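Local coordinates for protein cell division inhibitor SulA (Pseudomonas aeruginosa, PDB 1OFU) that probably halts cell division during the SOS response by binding FtsZ one to one and so blocking its polymerisation into the Z ring, at residues P1-G11 / Q110-G119; I39-L50 / L62-A71. All blocks are in the same frame, centred on the assembly; numbering follows the deposited sequence.

Contact 1. Residues P1-G11 / Q110-G119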
# COMPACT_ATOMS: atom_id res chain seq x y z
N PRO D 1 1.73 15.76 -13.97
CA PRO D 1 0.71 16.47 -14.78
C PRO D 1 -0.64 15.75 -14.76
O PRO D 1 -0.72 14.55 -15.00
CB PRO D 1 1.25 16.54 -16.21
CG PRO D 1 2.18 15.32 -16.23
CD PRO D 1 2.83 15.31 -14.84
N ALA D 2 -1.70 16.50 -14.46
CA ALA D 2 -3.04 15.95 -14.41
C ALA D 2 -3.36 15.33 -15.76
O ALA D 2 -3.17 15.97 -16.80
CB ALA D 2 -4.05 17.06 -14.08
N ALA D 3 -3.85 14.09 -15.75
CA ALA D 3 -4.17 13.42 -17.00
C ALA D 3 -5.00 12.15 -16.81
O ALA D 3 -5.51 11.88 -15.72
CB ALA D 3 -2.88 13.08 -17.75
N PHE D 4 -5.12 11.39 -17.89
CA PHE D 4 -5.88 10.15 -17.90
C PHE D 4 -4.96 8.94 -17.89
O PHE D 4 -3.97 8.89 -18.62
CB PHE D 4 -6.77 10.09 -19.15
CG PHE D 4 -7.51 8.79 -19.32
CD1 PHE D 4 -8.75 8.59 -18.71
CD2 PHE D 4 -6.97 7.76 -20.08
CE1 PHE D 4 -9.44 7.39 -18.86
CE2 PHE D 4 -7.65 6.55 -20.24
CZ PHE D 4 -8.89 6.36 -19.64
N SER D 5 -5.29 7.97 -17.05
CA SER D 5 -4.54 6.73 -16.95
C SER D 5 -5.58 5.62 -16.94
O SER D 5 -6.77 5.86 -16.67
CB SER D 5 -3.74 6.68 -15.65
OG SER D 5 -2.84 7.76 -15.55
N GLU D 6 -5.16 4.41 -17.26
CA GLU D 6 -6.09 3.30 -17.26
C GLU D 6 -5.40 2.07 -16.73
O GLU D 6 -4.27 1.76 -17.12
CB GLU D 6 -6.65 3.03 -18.65
CG GLU D 6 -7.66 1.89 -18.66
CD GLU D 6 -8.38 1.77 -19.99
OE1 GLU D 6 -7.73 1.46 -21.00
OE2 GLU D 6 -9.62 1.98 -20.01
N LEU D 7 -6.08 1.39 -15.82
CA LEU D 7 -5.56 0.18 -15.22
C LEU D 7 -6.47 -0.98 -15.55
O LEU D 7 -7.69 -0.91 -15.33
CB LEU D 7 -5.44 0.36 -13.70
CG LEU D 7 -4.90 -0.85 -12.94
CD1 LEU D 7 -4.22 -0.40 -11.68
CD2 LEU D 7 -6.03 -1.81 -12.62
N SER D 8 -5.89 -2.04 -16.09
CA SER D 8 -6.65 -3.22 -16.45
C SER D 8 -6.12 -4.40 -15.66
O SER D 8 -4.91 -4.57 -15.52
CB SER D 8 -6.54 -3.49 -17.94
OG SER D 8 -6.80 -2.30 -18.67
N LEU D 9 -7.03 -5.21 -15.14
CA LEU D 9 -6.66 -6.39 -14.38
C LEU D 9 -7.40 -7.58 -14.97
O LEU D 9 -8.62 -7.55 -15.12
CB LEU D 9 -7.06 -6.22 -12.92
CG LEU D 9 -6.25 -5.22 -12.08
CD1 LEU D 9 -6.98 -4.95 -10.77
CD2 LEU D 9 -4.86 -5.77 -11.83
N SER D 10 -6.64 -8.62 -15.31
CA SER D 10 -7.22 -9.82 -15.88
C SER D 10 -6.80 -11.03 -15.06
O SER D 10 -5.67 -11.12 -14.60
CB SER D 10 -6.73 -9.99 -17.32
OG SER D 10 -7.15 -11.23 -17.84
N GLY D 11 -7.73 -11.95 -14.87
CA GLY D 11 -7.47 -13.14 -14.09
C GLY D 11 -8.74 -13.50 -13.33
O GLY D 11 -9.82 -13.03 -13.68
N GLN D 110 -7.44 20.03 -12.13
CA GLN D 110 -6.10 19.79 -11.60
C GLN D 110 -6.14 18.48 -10.84
O GLN D 110 -5.61 18.37 -9.72
CB GLN D 110 -5.66 20.91 -10.65
CG GLN D 110 -5.09 22.15 -11.33
CD GLN D 110 -6.15 23.06 -11.90
OE1 GLN D 110 -6.96 23.63 -11.16
NE2 GLN D 110 -6.15 23.22 -13.22
N ALA D 111 -6.76 17.48 -11.45
CA ALA D 111 -6.89 16.17 -10.81
C ALA D 111 -6.54 15.03 -11.75
O ALA D 111 -6.29 15.24 -12.94
CB ALA D 111 -8.32 16.01 -10.30
N GLN D 112 -6.53 13.81 -11.21
CA GLN D 112 -6.20 12.63 -12.00
C GLN D 112 -7.42 11.78 -12.33
O GLN D 112 -8.24 11.49 -11.47
CB GLN D 112 -5.18 11.77 -11.26
CG GLN D 112 -3.79 12.37 -11.13
CD GLN D 112 -3.19 12.76 -12.47
OE1 GLN D 112 -3.42 12.10 -13.49
NE2 GLN D 112 -2.40 13.82 -12.47
N SER D 113 -7.53 11.39 -13.59
CA SER D 113 -8.63 10.54 -14.01
C SER D 113 -8.04 9.13 -14.16
O SER D 113 -7.06 8.93 -14.88
CB SER D 113 -9.19 11.02 -15.35
OG SER D 113 -10.10 10.08 -15.88
N LEU D 114 -8.63 8.17 -13.46
CA LEU D 114 -8.16 6.79 -13.52
C LEU D 114 -9.31 5.86 -13.84
O LEU D 114 -10.29 5.78 -13.09
CB LEU D 114 -7.53 6.38 -12.18
CG LEU D 114 -7.12 4.90 -12.00
CD1 LEU D 114 -6.01 4.53 -12.99
CD2 LEU D 114 -6.66 4.67 -10.57
N ASN D 115 -9.21 5.16 -14.96
CA ASN D 115 -10.25 4.22 -15.32
C ASN D 115 -9.73 2.83 -15.05
O ASN D 115 -8.57 2.52 -15.32
CB ASN D 115 -10.64 4.34 -16.79
CG ASN D 115 -11.94 3.62 -17.09
OD1 ASN D 115 -12.96 3.92 -16.48
ND2 ASN D 115 -11.91 2.68 -18.02
N ILE D 116 -10.61 1.99 -14.51
CA ILE D 116 -10.24 0.62 -14.18
C ILE D 116 -11.13 -0.36 -14.94
O ILE D 116 -12.34 -0.16 -15.05
CB ILE D 116 -10.34 0.40 -12.66
CG1 ILE D 116 -9.30 1.29 -11.97
CG2 ILE D 116 -10.13 -1.09 -12.31
CD1 ILE D 116 -9.31 1.22 -10.46
N ARG D 117 -10.50 -1.40 -15.47
CA ARG D 117 -11.20 -2.43 -16.22
C ARG D 117 -10.86 -3.78 -15.62
O ARG D 117 -9.69 -4.13 -15.48
CB ARG D 117 -10.75 -2.42 -17.68
CG ARG D 117 -11.05 -1.14 -18.42
CD ARG D 117 -10.17 -1.01 -19.65
NE ARG D 117 -10.13 -2.24 -20.43
CZ ARG D 117 -9.46 -2.38 -21.57
NH1 ARG D 117 -9.47 -3.54 -22.22
NH2 ARG D 117 -8.78 -1.36 -22.08
N LEU D 118 -11.89 -4.54 -15.25
CA LEU D 118 -11.70 -5.86 -14.66
C LEU D 118 -12.22 -6.91 -15.65
O LEU D 118 -13.04 -6.59 -16.52
CB LEU D 118 -12.46 -5.96 -13.34
CG LEU D 118 -12.13 -4.88 -12.30
CD1 LEU D 118 -12.96 -5.09 -11.05
CD2 LEU D 118 -10.64 -4.93 -11.97
N GLY D 119 -11.76 -8.15 -15.52
CA GLY D 119 -12.22 -9.20 -16.42
C GLY D 119 -11.27 -10.38 -16.51
O GLY D 119 -10.27 -10.41 -15.77
OXT GLY D 119 -11.53 -11.29 -17.33
O HOH W 1 -4.36 9.65 -14.28

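Contact 2. Residues I39-L50 / L62-A71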
# COMPACT_ATOMS: atom_id res chain seq x y z
N ILE D 39 -16.45 6.32 -8.98
CA ILE D 39 -17.71 6.47 -9.68
C ILE D 39 -18.28 5.20 -10.29
O ILE D 39 -17.69 4.59 -11.18
CB ILE D 39 -17.60 7.57 -10.75
CG1 ILE D 39 -17.35 8.91 -10.05
CG2 ILE D 39 -18.86 7.59 -11.61
CD1 ILE D 39 -17.42 10.11 -10.94
N ALA D 40 -19.45 4.82 -9.78
CA ALA D 40 -20.16 3.63 -10.24
C ALA D 40 -19.28 2.40 -10.33
O ALA D 40 -19.19 1.76 -11.38
CB ALA D 40 -20.81 3.91 -11.59
N PRO D 41 -18.60 2.04 -9.23
CA PRO D 41 -17.74 0.85 -9.25
C PRO D 41 -18.63 -0.38 -9.33
O PRO D 41 -19.81 -0.31 -9.03
CB PRO D 41 -17.00 0.95 -7.92
CG PRO D 41 -18.02 1.57 -7.03
CD PRO D 41 -18.57 2.68 -7.90
N PRO D 42 -18.06 -1.53 -9.73
CA PRO D 42 -18.87 -2.75 -9.82
C PRO D 42 -19.47 -3.18 -8.48
O PRO D 42 -18.95 -2.83 -7.41
CB PRO D 42 -17.88 -3.78 -10.38
CG PRO D 42 -16.55 -3.27 -9.88
CD PRO D 42 -16.66 -1.79 -10.10
N ALA D 43 -20.56 -3.92 -8.55
CA ALA D 43 -21.28 -4.39 -7.37
C ALA D 43 -20.35 -5.05 -6.36
O ALA D 43 -20.61 -5.03 -5.16
CB ALA D 43 -22.38 -5.37 -7.78
N SER D 44 -19.27 -5.63 -6.86
CA SER D 44 -18.29 -6.29 -6.01
C SER D 44 -17.71 -5.32 -4.97
O SER D 44 -17.46 -5.71 -3.83
CB SER D 44 -17.17 -6.86 -6.88
OG SER D 44 -16.34 -7.71 -6.12
N LEU D 45 -17.48 -4.07 -5.35
CA LEU D 45 -16.92 -3.09 -4.42
C LEU D 45 -17.98 -2.51 -3.50
O LEU D 45 -18.39 -1.36 -3.65
CB LEU D 45 -16.22 -1.95 -5.16
CG LEU D 45 -14.80 -2.21 -5.66
CD1 LEU D 45 -14.84 -3.18 -6.82
CD2 LEU D 45 -14.18 -0.89 -6.08
N THR D 46 -18.42 -3.31 -2.53
CA THR D 46 -19.42 -2.87 -1.58
C THR D 46 -18.72 -2.00 -0.55
O THR D 46 -17.49 -1.99 -0.46
CB THR D 46 -20.03 -4.06 -0.83
OG1 THR D 46 -19.00 -4.74 -0.10
CG2 THR D 46 -20.68 -5.04 -1.81
N HIS D 47 -19.51 -1.27 0.24
CA HIS D 47 -18.93 -0.43 1.27
C HIS D 47 -18.15 -1.30 2.24
O HIS D 47 -17.15 -0.87 2.81
CB HIS D 47 -20.03 0.34 2.01
CG HIS D 47 -20.55 1.53 1.25
ND1 HIS D 47 -20.90 2.71 1.88
CD2 HIS D 47 -20.77 1.72 -0.07
CE1 HIS D 47 -21.31 3.57 0.97
NE2 HIS D 47 -21.25 3.00 -0.22
N GLU D 48 -18.60 -2.54 2.43
CA GLU D 48 -17.92 -3.46 3.33
C GLU D 48 -16.56 -3.89 2.79
O GLU D 48 -15.58 -3.96 3.53
CB GLU D 48 -18.77 -4.69 3.60
CG GLU D 48 -19.29 -4.75 5.03
CD GLU D 48 -18.19 -4.53 6.06
OE1 GLU D 48 -17.25 -5.35 6.12
OE2 GLU D 48 -18.26 -3.52 6.80
N TRP D 49 -16.50 -4.18 1.50
CA TRP D 49 -15.24 -4.59 0.90
C TRP D 49 -14.24 -3.44 1.02
O TRP D 49 -13.09 -3.65 1.38
CB TRP D 49 -15.42 -4.92 -0.59
CG TRP D 49 -14.14 -5.38 -1.24
CD1 TRP D 49 -13.65 -6.66 -1.29
CD2 TRP D 49 -13.15 -4.56 -1.88
NE1 TRP D 49 -12.43 -6.69 -1.92
CE2 TRP D 49 -12.09 -5.41 -2.29
CE3 TRP D 49 -13.05 -3.19 -2.14
CZ2 TRP D 49 -10.95 -4.93 -2.95
CZ3 TRP D 49 -11.91 -2.71 -2.80
CH2 TRP D 49 -10.88 -3.58 -3.19
N LEU D 50 -14.70 -2.23 0.73
CA LEU D 50 -13.86 -1.04 0.79
C LEU D 50 -13.30 -0.79 2.18
O LEU D 50 -12.14 -0.37 2.34
CB LEU D 50 -14.64 0.19 0.31
CG LEU D 50 -14.95 0.17 -1.19
CD1 LEU D 50 -15.93 1.27 -1.55
CD2 LEU D 50 -13.65 0.33 -1.97
N LEU D 62 -18.05 7.69 -2.63
CA LEU D 62 -18.47 6.68 -3.60
C LEU D 62 -19.80 7.14 -4.18
O LEU D 62 -20.80 7.26 -3.47
CB LEU D 62 -18.63 5.33 -2.89
CG LEU D 62 -18.79 4.06 -3.72
CD1 LEU D 62 -19.09 2.91 -2.77
CD2 LEU D 62 -19.91 4.18 -4.73
N LEU D 63 -19.82 7.41 -5.49
CA LEU D 63 -21.03 7.87 -6.15
C LEU D 63 -21.57 6.82 -7.12
O LEU D 63 -20.80 6.08 -7.72
CB LEU D 63 -20.76 9.16 -6.92
CG LEU D 63 -19.99 10.26 -6.21
CD1 LEU D 63 -19.87 11.46 -7.13
CD2 LEU D 63 -20.69 10.64 -4.91
N GLN D 64 -22.88 6.77 -7.26
CA GLN D 64 -23.51 5.82 -8.17
C GLN D 64 -24.00 6.49 -9.44
O GLN D 64 -24.12 7.72 -9.50
CB GLN D 64 -24.67 5.11 -7.48
CG GLN D 64 -24.25 3.89 -6.68
CD GLN D 64 -23.35 2.96 -7.49
OE1 GLN D 64 -23.58 2.74 -8.68
NE2 GLN D 64 -22.33 2.41 -6.84
N ALA D 65 -24.27 5.68 -10.45
CA ALA D 65 -24.75 6.15 -11.74
C ALA D 65 -25.56 5.01 -12.35
O ALA D 65 -25.23 3.84 -12.17
CB ALA D 65 -23.58 6.50 -12.64
N LYS D 66 -26.62 5.35 -13.08
CA LYS D 66 -27.48 4.33 -13.68
C LYS D 66 -26.84 3.52 -14.80
O LYS D 66 -27.11 2.32 -14.93
CB LYS D 66 -28.78 4.96 -14.19
CG LYS D 66 -28.59 6.08 -15.21
CD LYS D 66 -29.92 6.53 -15.79
CE LYS D 66 -30.86 7.05 -14.70
NZ LYS D 66 -32.16 7.53 -15.27
N ASP D 67 -26.00 4.15 -15.61
CA ASP D 67 -25.33 3.44 -16.69
C ASP D 67 -24.03 4.09 -17.12
O ASP D 67 -23.69 5.19 -16.69
CB ASP D 67 -26.26 3.27 -17.90
CG ASP D 67 -26.72 4.60 -18.48
OD1 ASP D 67 -25.98 5.59 -18.38
OD2 ASP D 67 -27.83 4.64 -19.05
N ASN D 68 -23.30 3.39 -17.99
CA ASN D 68 -22.02 3.87 -18.49
C ASN D 68 -22.04 5.32 -18.95
O ASN D 68 -21.16 6.10 -18.60
CB ASN D 68 -21.53 2.97 -19.63
CG ASN D 68 -21.01 1.64 -19.14
OD1 ASN D 68 -19.93 1.56 -18.56
ND2 ASN D 68 -21.79 0.58 -19.34
N ALA D 69 -23.06 5.67 -19.73
CA ALA D 69 -23.18 7.04 -20.22
C ALA D 69 -23.30 8.01 -19.04
O ALA D 69 -22.71 9.09 -19.06
CB ALA D 69 -24.40 7.15 -21.13
N ALA D 70 -24.05 7.61 -18.02
CA ALA D 70 -24.23 8.45 -16.84
C ALA D 70 -22.95 8.50 -16.01
O ALA D 70 -22.57 9.54 -15.48
CB ALA D 70 -25.39 7.93 -16.00
N ALA D 71 -22.28 7.36 -15.89
CA ALA D 71 -21.04 7.29 -15.13
C ALA D 71 -19.98 8.16 -15.80
O ALA D 71 -19.18 8.81 -15.13
CB ALA D 71 -20.57 5.85 -15.04

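Contact 1. Residues P1-G11 / Q110-G119
Glu-6 and Asn-115 are paired neighbours on adjacent strands, and their side chains run side by side off the same face of the sheet. Asn-115 ND2 donates to Glu-6 OE2 at 3.1 Å, the donor lying on the anti lone pair, although carboxylate and amide are twisted 41° apart; the same ND2 also reaches Leu-91 O. Arg-117, one step further along that face, bends at chi3 (47°), and its NH2 forms a salt bridge with Glu-6 OE1 at 3.2 Å, coming from above the carboxylate plane, the flat groups 76° apart. Arg-99 of helix 96-109 also bridges to OE1, so Glu-6 serves two arginines. Ser-8 OG sits over one face of the Arg-117 guanidinium.

Still on this face, Phe-4 lies alongside Asn-115 and turns its ring edge to Ser-113 OG, 3.5 Å from CD1. On the other face Leu-9 CD1 meets Leu-118 CD2 at 3.9 Å and Leu-7 lies beside Ile-116, against helix 13-28. At the N-terminal end the Gln-112 amide holds the incoming chain: NE2 gives to Pro-1 O (3.1 Å), in the amide plane but from above the Pro-1 carbonyl plane, and OE1 accepts from Ala-3 N (3.0 Å). A second SulA subunit extends the sheet antiparallel beyond 4-10. A parallel ladder from Phe-4/Ser-113 through Ser-8/Arg-117 joins the first and last strands of this three-layer alpha/beta/alpha fold.

Contact 2. Residues I39-L50 / L62-A71
Leu-62 holds CG anti to its backbone N (chi1 -168°), which spreads its two methyls between the loop after strand 35-39 and the start of helix 47-52. His-47 has CG beside its own N (chi1 -78°), and the imidazole reaches the same leucine. These contacts join the elements of the beta-alpha-beta unit made of strand 35-39, helix 47-52 and strand 60-63.

Each methyl of Leu-62 has its own neighbours. CD2 packs on the Pro-41 ring, 3.8 Å from CD, while CD1 touches Leu-50 CD1 at 3.8 Å and approaches His-47 NE2 obliquely at 3.3 Å, a tight fit. Leu-50 also packs on Leu-38 of strand 35-39.

Where the two strands run out, Ile-39 pairs with Leu-63 in parallel, and Ala-40 N donates to Leu-63 O in a nearly straight bond of 2.8 Å. Past this bond the two backbones diverge. Ala-40 takes up a positive phi (48°), turning the chain into Pro-41, and its CB touches both Ala-65 CB (3.9 Å) and Ala-71 CB, the three methyls forming a triangle, so the first turn of helix 68-80 lies against the strand end. Ile-39 CG2 reaches the same turn at Ala-71, and Leu-74 and Ala-78 of that helix pack on Ile-39 as well. Gln-64, bent at chi2, brings OE1 near Ala-40 CA and NE2 near Pro-41 CD.

Leu-62 and the residues from Gln-64 to Lys-66 belong to regions that bind FtsZ; the backbone of Leu-62 hydrogen-bonds to the chain of another protein, and His-47 packs on that chain's backbone. Both helices begin with a side-chain N-cap: Thr-46 OG1 accepts from Trp-49 N at 3.0 Å, and Asp-67 OD1 accepts from Ala-70 N at 2.8 Å.

In the fold
From the N terminus the chain lays down strand 4-10, an outer strand of the five-stranded parallel sheet, then crosses through helix 13-28 to strand 35-39. Contact 2 closes a short loop there: after helix 47-52 the chain returns as strand 60-63, the other outer strand, and enters helix 68-80. Strand 84-89 and helix 96-109 follow before strand 112-118 settles beside the first strand, so contact 1 pairs the first and last strands and encloses all of contact 2. With centres about 15 Å apart, the two lie on opposite sides of the chain's centre, yet they meet where Leu-118 CD1 packs on Pro-42 CG at 4.2 Å.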